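Local coordinates for protein NAD-dependent deacetylase 2 (Archaeoglobus fulgidus, PDB 1S7G) that removes acetyl groups from lysine side chains of proteins such as the archaeal chromatin protein Alba, using NAD as co-substrate, at residues 3-8 / 229-234; 24-29 / 233-238; 187-192 / 213-218. All coordinates share one frame; numbering follows the deposited sequence.

Interaction 1 of 3, residues 3-8 / 229-234; sequences DEIRKA and VKIIGK. With NAD (nicotinamide-adenine-dinucleotide), chain L.
V229 and I231 press against one flank of helix 3-8, and E4 lies where the two meet. Both strand residues are buried and packed on the helix. CG1 of I231 comes within 3.5 Å of CB of E4. CD1 of the same isoleucine reaches on over the helix backbone to A8, where it lies 4.2 Å from CB. It also passes I5, more loosely, with I5 CG1 4.3 Å from I231 CD1; the I5 side chain itself starts out away from the strand. V229 splits its two methyls between two places. CG1, anti to the backbone N (chi1 179°), sits 3.5 Å from the carbonyl O of E4. CG2 turns to the next turn of the helix and touches CB of K7 at 3.8 Å. That carbonyl O of E4 accepts the helix bond from N of A8, so the valine packs beside a backbone group already in use. No hydrogen bond joins the two segments.

Strand 229-232 is an outermost strand of the parallel sheet of the Rossmann-type NAD-binding domain. Helix 3-13 lies across the side of this strand that carries V229 and I231. The axes of helix 3-8 and strand 229-232 approach to 8.0 Å, with their directions 133° apart. I5, A8 and I231 also meet I242 of helix 235-250, so the apolar side is closed by a third element.

The solvent side is looser. E4 still touches closely there, with its CG 3.4 Å from the carbonyl O of K230, but the chain bends at chi2 (76°) and the carboxylate leads away from the strand. K7 touches only through its first side-chain carbon; the rest leads off to an exposed amino end. K230 is exposed and points away from the helix.

Interaction 2 of 3, residues 24-29 / 233-238; sequences AGISAE and GKAGEV. With NAD (nicotinamide-adenine-dinucleotide), chain L.
I26 and E29 make the direct contacts of segment 24-29 with segment 233-238, and the adenine of NAD lies between the two segments. A24 comes first. Its backbone N donates to the NAD phosphate oxygen O2N at 2.8 Å. G25 runs close to the adenine, its carbonyl O 3.2 Å from C6A. The lack of a side chain at G25 lets the backbone lie close to the ribose. I26 follows and sends CG1 to within 4.2 Å of CB of A235. S27 turns off to a hydrogen bond with D103. A28 lays its methyl 3.7 Å from N7A of the adenine.

E29 ends the segment and makes its one hydrogen bond to the helix start. Its chain is extended beyond CG (chi2 169°), which carries the carboxylate across to the start of helix 235-250. OE2 takes two bonds. G236 N donates at 2.7 Å from above the carboxylate plane, 37° out of it, and the adenine amino group N6A donates at 3.0 Å. A235 N completes the grip on the base with a nearly straight 2.8 Å bond to N1A (170°). One carboxylate oxygen and one backbone N-H thus bind the Watson-Crick edge of the adenine, N6A and N1A. The negative charge beside the first turn of the helix is probably favourable there.

K234 is the N-cap of this helix, and its carbonyl O accepts from N of both E237 and V238. Around the contact, I26 packs on helix 80-90 and on V190 of strand 186-190. A235 touches A81 and V190. The loop after strand 18-22 is thereby wedged between helix 80-90, the sheet and helix 235-250.

Interaction 3 of 3, residues 187-192 / 213-218; sequences FMVVGS and MIIVNA. With NAD (nicotinamide-adenine-dinucleotide), chain L.
F187 and M213 meet on one face of the paired strands, with the methionine lying oblique to the ring. M213 bends at chi2 and chi3, which folds CE back to 3.7 Å from F187 CD2. V189 and I215 are on the same face. Their side chains lie side by side and point the same way, with V189 CB 3.9 Å from I215 CG1. M188 and I214 occupy the other face and are set at a slant. CG and SD of M188 both rest on CG2 of I214. V190 and V216 follow on that face, less closely packed, and helix 235-250 covers them through A235, L239 and V238.

Four backbone bonds hold the strands in parallel register. The two strands take turns as donor, from I214 N to F187 O through to G191 N, which donates to V216 O at 3.0 Å.

At the C-terminal ends of the strands polar groups take over. N217, the last strand residue, turns its amide across to the G191-S192 loop. OD1 takes a weak bond from S192 N at 2.8 Å, and ND2 donates to the ribose oxygen O3B of NAD at 2.8 Å. Chi1 of 171° swings the hydroxyl of S192 away from its backbone N, and OG donates to O1N of the phosphate at 2.9 Å. Strand 186-190, helix 202-209 and strand 212-217 form a beta-alpha-beta unit whose C-terminal strand ends carry the dinucleotide, as in Rossmann folds.

Overall arrangement
Helix 3-13 comes first, and interaction 1 joins it to strand 229-232, closing the longest of the three loops. Next comes segment 24-29, just after strand 18-22, which interaction 2 joins to the start of helix 235-250. Segment 24-29 lies inside the loop of interaction 1, while 233-238 overlaps and runs beyond its end, so the two loops cross slightly and share G233 and K234. Interaction 3 closes a short loop between adjacent strands and falls within both others. Backbone bonds from I231 and G233 to I215 and N217 link interactions 1 and 3, and G25 with G191 links 2 and 3. All three touch NAD.

Interaction 1 of 3, residues 3-8 / 229-234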
# COMPACT_ATOMS: atom_id res chain seq x y z
N ASP A 3 -5.42 -30.41 4.39
CA ASP A 3 -4.03 -30.07 4.14
C ASP A 3 -3.85 -28.64 3.63
O ASP A 3 -2.84 -27.99 3.92
CB ASP A 3 -3.41 -31.05 3.13
CG ASP A 3 -3.48 -32.50 3.62
OD1 ASP A 3 -3.02 -32.77 4.75
OD2 ASP A 3 -3.97 -33.36 2.86
N GLU A 4 -4.82 -28.14 2.86
CA GLU A 4 -4.75 -26.79 2.31
C GLU A 4 -4.73 -25.72 3.39
O GLU A 4 -3.89 -24.82 3.37
CB GLU A 4 -5.92 -26.53 1.36
CG GLU A 4 -5.91 -27.39 0.11
CD GLU A 4 -6.37 -28.80 0.39
OE1 GLU A 4 -6.27 -29.65 -0.53
OE2 GLU A 4 -6.84 -29.06 1.52
N ILE A 5 -5.66 -25.82 4.34
CA ILE A 5 -5.73 -24.86 5.43
C ILE A 5 -4.44 -24.85 6.24
O ILE A 5 -3.91 -23.79 6.57
CB ILE A 5 -6.93 -25.16 6.34
CG1 ILE A 5 -8.23 -24.93 5.56
CG2 ILE A 5 -6.91 -24.27 7.57
CD1 ILE A 5 -9.48 -25.16 6.37
N ARG A 6 -3.91 -26.03 6.54
CA ARG A 6 -2.67 -26.12 7.30
C ARG A 6 -1.54 -25.46 6.52
O ARG A 6 -0.74 -24.71 7.07
CB ARG A 6 -2.31 -27.59 7.58
CG ARG A 6 -1.27 -27.77 8.70
CD ARG A 6 -0.72 -29.19 8.75
NE ARG A 6 -1.77 -30.20 8.64
CZ ARG A 6 -2.80 -30.32 9.47
NH1 ARG A 6 -3.70 -31.27 9.28
NH2 ARG A 6 -2.92 -29.49 10.50
N LYS A 7 -1.48 -25.74 5.22
CA LYS A 7 -0.44 -25.18 4.37
C LYS A 7 -0.53 -23.66 4.29
O LYS A 7 0.48 -22.96 4.34
CB LYS A 7 -0.52 -25.77 2.96
CG LYS A 7 0.80 -26.35 2.46
CD LYS A 7 1.90 -25.30 2.45
CE LYS A 7 3.22 -25.89 1.98
NZ LYS A 7 4.29 -24.86 1.91
N ALA A 8 -1.76 -23.15 4.17
CA ALA A 8 -1.97 -21.71 4.10
C ALA A 8 -1.49 -21.06 5.39
O ALA A 8 -0.83 -20.01 5.37
CB ALA A 8 -3.46 -21.41 3.88
N VAL A 229 -1.25 -22.49 -2.75
CA VAL A 229 -2.34 -23.15 -2.04
C VAL A 229 -3.65 -22.62 -2.60
O VAL A 229 -3.79 -21.42 -2.85
CB VAL A 229 -2.31 -22.87 -0.52
CG1 VAL A 229 -3.48 -23.57 0.16
CG2 VAL A 229 -1.00 -23.34 0.08
N LYS A 230 -4.59 -23.52 -2.81
CA LYS A 230 -5.90 -23.15 -3.33
C LYS A 230 -6.93 -23.87 -2.47
O LYS A 230 -6.85 -25.08 -2.26
CB LYS A 230 -6.01 -23.57 -4.80
CG LYS A 230 -5.78 -25.04 -5.05
CD LYS A 230 -5.41 -25.32 -6.51
CE LYS A 230 -6.45 -24.78 -7.47
NZ LYS A 230 -6.14 -25.18 -8.87
N ILE A 231 -7.89 -23.11 -1.96
CA ILE A 231 -8.91 -23.66 -1.10
C ILE A 231 -10.30 -23.37 -1.63
O ILE A 231 -10.62 -22.24 -1.97
CB ILE A 231 -8.79 -23.07 0.33
CG1 ILE A 231 -7.39 -23.34 0.88
CG2 ILE A 231 -9.85 -23.67 1.24
CD1 ILE A 231 -7.06 -22.58 2.15
N ILE A 232 -11.13 -24.40 -1.72
CA ILE A 232 -12.50 -24.23 -2.18
C ILE A 232 -13.38 -24.14 -0.94
O ILE A 232 -13.39 -25.05 -0.11
CB ILE A 232 -12.96 -25.44 -3.03
CG1 ILE A 232 -12.14 -25.51 -4.32
CG2 ILE A 232 -14.44 -25.34 -3.33
CD1 ILE A 232 -12.28 -24.27 -5.20
N GLY A 233 -14.11 -23.04 -0.80
CA GLY A 233 -14.98 -22.90 0.36
C GLY A 233 -15.42 -21.48 0.65
O GLY A 233 -15.09 -20.56 -0.09
N LYS A 234 -16.17 -21.31 1.73
CA LYS A 234 -16.65 -19.99 2.11
C LYS A 234 -15.61 -19.28 2.97
O LYS A 234 -15.08 -19.84 3.93
CB LYS A 234 -17.97 -20.12 2.87
CG LYS A 234 -19.10 -20.67 2.01
CD LYS A 234 -20.45 -20.50 2.68
CE LYS A 234 -21.59 -20.76 1.72
NZ LYS A 234 -22.90 -20.33 2.30
PA NAD L . -16.96 -11.56 -8.69
O1A NAD L . -16.43 -11.67 -10.00
O2A NAD L . -18.40 -11.49 -8.65
O5B NAD L . -16.32 -12.75 -7.91
C5B NAD L . -16.60 -13.15 -6.51
C4B NAD L . -15.99 -14.56 -6.34
O4B NAD L . -16.24 -14.95 -4.96
C3B NAD L . -16.62 -15.71 -7.25
O3B NAD L . -15.50 -16.23 -8.01
C2B NAD L . -17.25 -16.74 -6.32
O2B NAD L . -17.13 -18.11 -6.60
C1B NAD L . -16.65 -16.32 -4.94
N9A NAD L . -17.58 -16.44 -3.78
C8A NAD L . -18.95 -16.35 -3.59
N7A NAD L . -19.32 -16.52 -2.33
C5A NAD L . -18.22 -16.73 -1.58
C6A NAD L . -17.87 -16.99 -0.08
N6A NAD L . -18.72 -17.06 0.85
N1A NAD L . -16.49 -17.15 0.27
C2A NAD L . -15.40 -17.12 -0.63
N3A NAD L . -15.68 -16.89 -2.05
C4A NAD L . -17.08 -16.69 -2.48
O3 NAD L . -16.39 -10.36 -7.92
PN NAD L . -15.03 -9.64 -7.94
O1N NAD L . -14.03 -10.63 -8.10
O2N NAD L . -15.05 -8.81 -6.71
O5D NAD L . -15.11 -8.77 -9.37
C5D NAD L . -16.08 -7.69 -9.44
C4D NAD L . -15.92 -6.70 -10.57
O4D NAD L . -15.49 -7.31 -11.89
C3D NAD L . -17.27 -5.95 -10.87
O3D NAD L . -17.03 -4.50 -11.05
C2D NAD L . -17.89 -6.70 -12.16
O2D NAD L . -18.77 -5.90 -12.99
C1D NAD L . -16.59 -7.29 -12.91
N1N NAD L . -16.78 -8.70 -13.48
C2N NAD L . -17.02 -8.78 -14.97
C3N NAD L . -17.16 -10.05 -15.63
C7N NAD L . -17.44 -10.17 -17.13
O7N NAD L . -17.38 -11.35 -17.70
N7N NAD L . -17.81 -9.04 -17.81
C4N NAD L . -17.05 -11.38 -14.76
C5N NAD L . -16.83 -11.32 -13.23
C6N NAD L . -16.69 -9.96 -12.62

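Interaction 2 of 3, residues 24-29 / 233-238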
# COMPACT_ATOMS: atom_id res chain seq x y z
N ALA A 24 -16.05 -9.35 -4.13
CA ALA A 24 -17.43 -9.44 -3.63
C ALA A 24 -17.73 -10.71 -2.85
O ALA A 24 -18.62 -10.72 -1.99
CB ALA A 24 -18.40 -9.31 -4.79
N GLY A 25 -17.01 -11.78 -3.15
CA GLY A 25 -17.25 -13.03 -2.46
C GLY A 25 -16.96 -13.02 -0.97
O GLY A 25 -17.49 -13.85 -0.25
N ILE A 26 -16.13 -12.10 -0.49
CA ILE A 26 -15.84 -12.09 0.94
C ILE A 26 -16.97 -11.50 1.76
O ILE A 26 -17.06 -11.74 2.96
CB ILE A 26 -14.56 -11.30 1.29
CG1 ILE A 26 -14.16 -11.62 2.73
CG2 ILE A 26 -14.80 -9.80 1.15
CD1 ILE A 26 -12.90 -10.96 3.20
N SER A 27 -17.83 -10.71 1.11
CA SER A 27 -18.95 -10.07 1.79
C SER A 27 -20.27 -10.80 1.54
O SER A 27 -21.33 -10.33 1.94
CB SER A 27 -19.07 -8.61 1.34
OG SER A 27 -17.92 -7.86 1.72
N ALA A 28 -20.19 -11.95 0.88
CA ALA A 28 -21.39 -12.73 0.59
C ALA A 28 -22.02 -13.23 1.89
O ALA A 28 -23.24 -13.36 1.97
CB ALA A 28 -21.03 -13.92 -0.31
N GLU A 29 -21.19 -13.49 2.89
CA GLU A 29 -21.67 -13.98 4.18
C GLU A 29 -22.08 -12.85 5.12
O GLU A 29 -22.36 -13.08 6.29
CB GLU A 29 -20.61 -14.86 4.84
CG GLU A 29 -20.39 -16.18 4.12
CD GLU A 29 -19.16 -16.92 4.62
OE1 GLU A 29 -19.15 -17.32 5.80
OE2 GLU A 29 -18.22 -17.11 3.82
N GLY A 233 -14.11 -23.04 -0.80
CA GLY A 233 -14.98 -22.90 0.36
C GLY A 233 -15.42 -21.48 0.65
O GLY A 233 -15.09 -20.56 -0.09
N LYS A 234 -16.17 -21.31 1.73
CA LYS A 234 -16.65 -19.99 2.11
C LYS A 234 -15.61 -19.28 2.97
O LYS A 234 -15.08 -19.84 3.93
CB LYS A 234 -17.97 -20.12 2.87
CG LYS A 234 -19.10 -20.67 2.01
CD LYS A 234 -20.45 -20.50 2.68
CE LYS A 234 -21.59 -20.76 1.72
NZ LYS A 234 -22.90 -20.33 2.30
N ALA A 235 -15.32 -18.03 2.61
CA ALA A 235 -14.34 -17.23 3.32
C ALA A 235 -14.65 -17.12 4.81
O ALA A 235 -13.78 -17.32 5.65
CB ALA A 235 -14.26 -15.85 2.71
N GLY A 236 -15.90 -16.82 5.13
CA GLY A 236 -16.30 -16.68 6.52
C GLY A 236 -16.06 -17.92 7.36
O GLY A 236 -16.04 -17.86 8.58
N GLU A 237 -15.89 -19.06 6.70
CA GLU A 237 -15.66 -20.31 7.41
C GLU A 237 -14.18 -20.67 7.39
O GLU A 237 -13.59 -21.01 8.42
CB GLU A 237 -16.47 -21.43 6.77
CG GLU A 237 -17.98 -21.21 6.84
CD GLU A 237 -18.78 -22.31 6.17
OE1 GLU A 237 -20.01 -22.33 6.35
OE2 GLU A 237 -18.18 -23.14 5.46
N VAL A 238 -13.58 -20.58 6.21
CA VAL A 238 -12.18 -20.91 6.03
C VAL A 238 -11.19 -19.98 6.73
O VAL A 238 -10.28 -20.45 7.42
CB VAL A 238 -11.83 -20.97 4.54
CG1 VAL A 238 -10.32 -21.05 4.34
CG2 VAL A 238 -12.52 -22.17 3.91
PA NAD L . -16.96 -11.56 -8.69
O1A NAD L . -16.43 -11.67 -10.00
O2A NAD L . -18.40 -11.49 -8.65
O5B NAD L . -16.32 -12.75 -7.91
C5B NAD L . -16.60 -13.15 -6.51
C4B NAD L . -15.99 -14.56 -6.34
O4B NAD L . -16.24 -14.95 -4.96
C3B NAD L . -16.62 -15.71 -7.25
O3B NAD L . -15.50 -16.23 -8.01
C2B NAD L . -17.25 -16.74 -6.32
O2B NAD L . -17.13 -18.11 -6.60
C1B NAD L . -16.65 -16.32 -4.94
N9A NAD L . -17.58 -16.44 -3.78
C8A NAD L . -18.95 -16.35 -3.59
N7A NAD L . -19.32 -16.52 -2.33
C5A NAD L . -18.22 -16.73 -1.58
C6A NAD L . -17.87 -16.99 -0.08
N6A NAD L . -18.72 -17.06 0.85
N1A NAD L . -16.49 -17.15 0.27
C2A NAD L . -15.40 -17.12 -0.63
N3A NAD L . -15.68 -16.89 -2.05
C4A NAD L . -17.08 -16.69 -2.48
O3 NAD L . -16.39 -10.36 -7.92
PN NAD L . -15.03 -9.64 -7.94
O1N NAD L . -14.03 -10.63 -8.10
O2N NAD L . -15.05 -8.81 -6.71
O5D NAD L . -15.11 -8.77 -9.37
C5D NAD L . -16.08 -7.69 -9.44
C4D NAD L . -15.92 -6.70 -10.57
O4D NAD L . -15.49 -7.31 -11.89
C3D NAD L . -17.27 -5.95 -10.87
O3D NAD L . -17.03 -4.50 -11.05
C2D NAD L . -17.89 -6.70 -12.16
O2D NAD L . -18.77 -5.90 -12.99
C1D NAD L . -16.59 -7.29 -12.91
N1N NAD L . -16.78 -8.70 -13.48
C2N NAD L . -17.02 -8.78 -14.97
C3N NAD L . -17.16 -10.05 -15.63
C7N NAD L . -17.44 -10.17 -17.13
O7N NAD L . -17.38 -11.35 -17.70
N7N NAD L . -17.81 -9.04 -17.81
C4N NAD L . -17.05 -11.38 -14.76
C5N NAD L . -16.83 -11.32 -13.23
C6N NAD L . -16.69 -9.96 -12.62

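Interaction 3 of 3, residues 187-192 / 213-218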
# COMPACT_ATOMS: atom_id res chain seq x y z
N PHE A 187 0.85 -13.29 -0.72
CA PHE A 187 -0.28 -12.63 -1.37
C PHE A 187 -1.48 -13.58 -1.35
O PHE A 187 -1.45 -14.62 -2.00
CB PHE A 187 0.09 -12.26 -2.81
CG PHE A 187 -0.94 -11.40 -3.52
CD1 PHE A 187 -0.89 -10.01 -3.44
CD2 PHE A 187 -1.97 -11.99 -4.26
CE1 PHE A 187 -1.84 -9.22 -4.10
CE2 PHE A 187 -2.93 -11.21 -4.93
CZ PHE A 187 -2.86 -9.82 -4.85
N MET A 188 -2.54 -13.20 -0.64
CA MET A 188 -3.73 -14.05 -0.53
C MET A 188 -4.99 -13.42 -1.13
O MET A 188 -5.34 -12.29 -0.83
CB MET A 188 -3.98 -14.41 0.94
CG MET A 188 -5.24 -15.24 1.21
SD MET A 188 -5.26 -15.96 2.89
CE MET A 188 -5.98 -14.62 3.86
N VAL A 189 -5.67 -14.18 -1.98
CA VAL A 189 -6.91 -13.72 -2.61
C VAL A 189 -8.09 -14.37 -1.90
O VAL A 189 -8.07 -15.57 -1.63
CB VAL A 189 -6.96 -14.11 -4.11
CG1 VAL A 189 -8.31 -13.77 -4.68
CG2 VAL A 189 -5.87 -13.36 -4.88
N VAL A 190 -9.11 -13.58 -1.61
CA VAL A 190 -10.29 -14.10 -0.93
C VAL A 190 -11.56 -13.60 -1.59
O VAL A 190 -11.81 -12.40 -1.62
CB VAL A 190 -10.33 -13.68 0.57
CG1 VAL A 190 -11.53 -14.29 1.25
CG2 VAL A 190 -9.04 -14.12 1.28
N GLY A 191 -12.35 -14.51 -2.13
CA GLY A 191 -13.61 -14.13 -2.76
C GLY A 191 -13.58 -13.24 -3.99
O GLY A 191 -14.37 -12.30 -4.09
N SER A 192 -12.68 -13.51 -4.93
CA SER A 192 -12.62 -12.73 -6.17
C SER A 192 -12.44 -13.69 -7.34
O SER A 192 -11.66 -14.64 -7.25
CB SER A 192 -11.45 -11.75 -6.16
OG SER A 192 -11.30 -11.16 -7.44
N MET A 213 1.69 -17.60 -2.85
CA MET A 213 0.33 -17.30 -3.27
C MET A 213 -0.74 -18.21 -2.68
O MET A 213 -0.65 -19.43 -2.78
CB MET A 213 0.25 -17.37 -4.79
CG MET A 213 1.41 -16.71 -5.51
SD MET A 213 1.27 -14.93 -5.49
CE MET A 213 -0.33 -14.70 -6.25
N ILE A 214 -1.77 -17.60 -2.11
CA ILE A 214 -2.87 -18.34 -1.52
C ILE A 214 -4.20 -17.81 -2.07
O ILE A 214 -4.35 -16.60 -2.25
CB ILE A 214 -2.91 -18.14 -0.00
CG1 ILE A 214 -1.58 -18.54 0.62
CG2 ILE A 214 -4.09 -18.90 0.58
CD1 ILE A 214 -1.45 -18.10 2.06
N ILE A 215 -5.15 -18.69 -2.33
CA ILE A 215 -6.45 -18.24 -2.78
C ILE A 215 -7.54 -19.04 -2.08
O ILE A 215 -7.42 -20.26 -1.93
CB ILE A 215 -6.63 -18.34 -4.33
CG1 ILE A 215 -8.00 -17.79 -4.72
CG2 ILE A 215 -6.51 -19.78 -4.79
CD1 ILE A 215 -8.18 -17.57 -6.22
N VAL A 216 -8.58 -18.34 -1.64
CA VAL A 216 -9.72 -18.93 -0.97
C VAL A 216 -10.92 -18.41 -1.74
O VAL A 216 -11.21 -17.21 -1.72
CB VAL A 216 -9.84 -18.46 0.50
CG1 VAL A 216 -11.12 -19.00 1.11
CG2 VAL A 216 -8.63 -18.92 1.31
N ASN A 217 -11.61 -19.31 -2.42
CA ASN A 217 -12.75 -18.93 -3.21
C ASN A 217 -13.77 -20.06 -3.26
O ASN A 217 -13.43 -21.22 -3.08
CB ASN A 217 -12.28 -18.60 -4.62
CG ASN A 217 -12.97 -17.41 -5.21
OD1 ASN A 217 -12.91 -16.31 -4.66
ND2 ASN A 217 -13.66 -17.61 -6.33
N ALA A 218 -15.03 -19.71 -3.50
CA ALA A 218 -16.09 -20.71 -3.57
C ALA A 218 -15.95 -21.52 -4.85
O ALA A 218 -16.42 -22.66 -4.94
CB ALA A 218 -17.45 -20.03 -3.54
PA NAD L . -16.96 -11.56 -8.69
O1A NAD L . -16.43 -11.67 -10.00
O2A NAD L . -18.40 -11.49 -8.65
O5B NAD L . -16.32 -12.75 -7.91
C5B NAD L . -16.60 -13.15 -6.51
C4B NAD L . -15.99 -14.56 -6.34
O4B NAD L . -16.24 -14.95 -4.96
C3B NAD L . -16.62 -15.71 -7.25
O3B NAD L . -15.50 -16.23 -8.01
C2B NAD L . -17.25 -16.74 -6.32
O2B NAD L . -17.13 -18.11 -6.60
C1B NAD L . -16.65 -16.32 -4.94
N9A NAD L . -17.58 -16.44 -3.78
C8A NAD L . -18.95 -16.35 -3.59
N7A NAD L . -19.32 -16.52 -2.33
C5A NAD L . -18.22 -16.73 -1.58
C6A NAD L . -17.87 -16.99 -0.08
N6A NAD L . -18.72 -17.06 0.85
N1A NAD L . -16.49 -17.15 0.27
C2A NAD L . -15.40 -17.12 -0.63
N3A NAD L . -15.68 -16.89 -2.05
C4A NAD L . -17.08 -16.69 -2.48
O3 NAD L . -16.39 -10.36 -7.92
PN NAD L . -15.03 -9.64 -7.94
O1N NAD L . -14.03 -10.63 -8.10
O2N NAD L . -15.05 -8.81 -6.71
O5D NAD L . -15.11 -8.77 -9.37
C5D NAD L . -16.08 -7.69 -9.44
C4D NAD L . -15.92 -6.70 -10.57
O4D NAD L . -15.49 -7.31 -11.89
C3D NAD L . -17.27 -5.95 -10.87
O3D NAD L . -17.03 -4.50 -11.05
C2D NAD L . -17.89 -6.70 -12.16
O2D NAD L . -18.77 -5.90 -12.99
C1D NAD L . -16.59 -7.29 -12.91
N1N NAD L . -16.78 -8.70 -13.48
C2N NAD L . -17.02 -8.78 -14.97
C3N NAD L . -17.16 -10.05 -15.63
C7N NAD L . -17.44 -10.17 -17.13
O7N NAD L . -17.38 -11.35 -17.70
N7N NAD L . -17.81 -9.04 -17.81
C4N NAD L . -17.05 -11.38 -14.76
C5N NAD L . -16.83 -11.32 -13.23
C6N NAD L . -16.69 -9.96 -12.62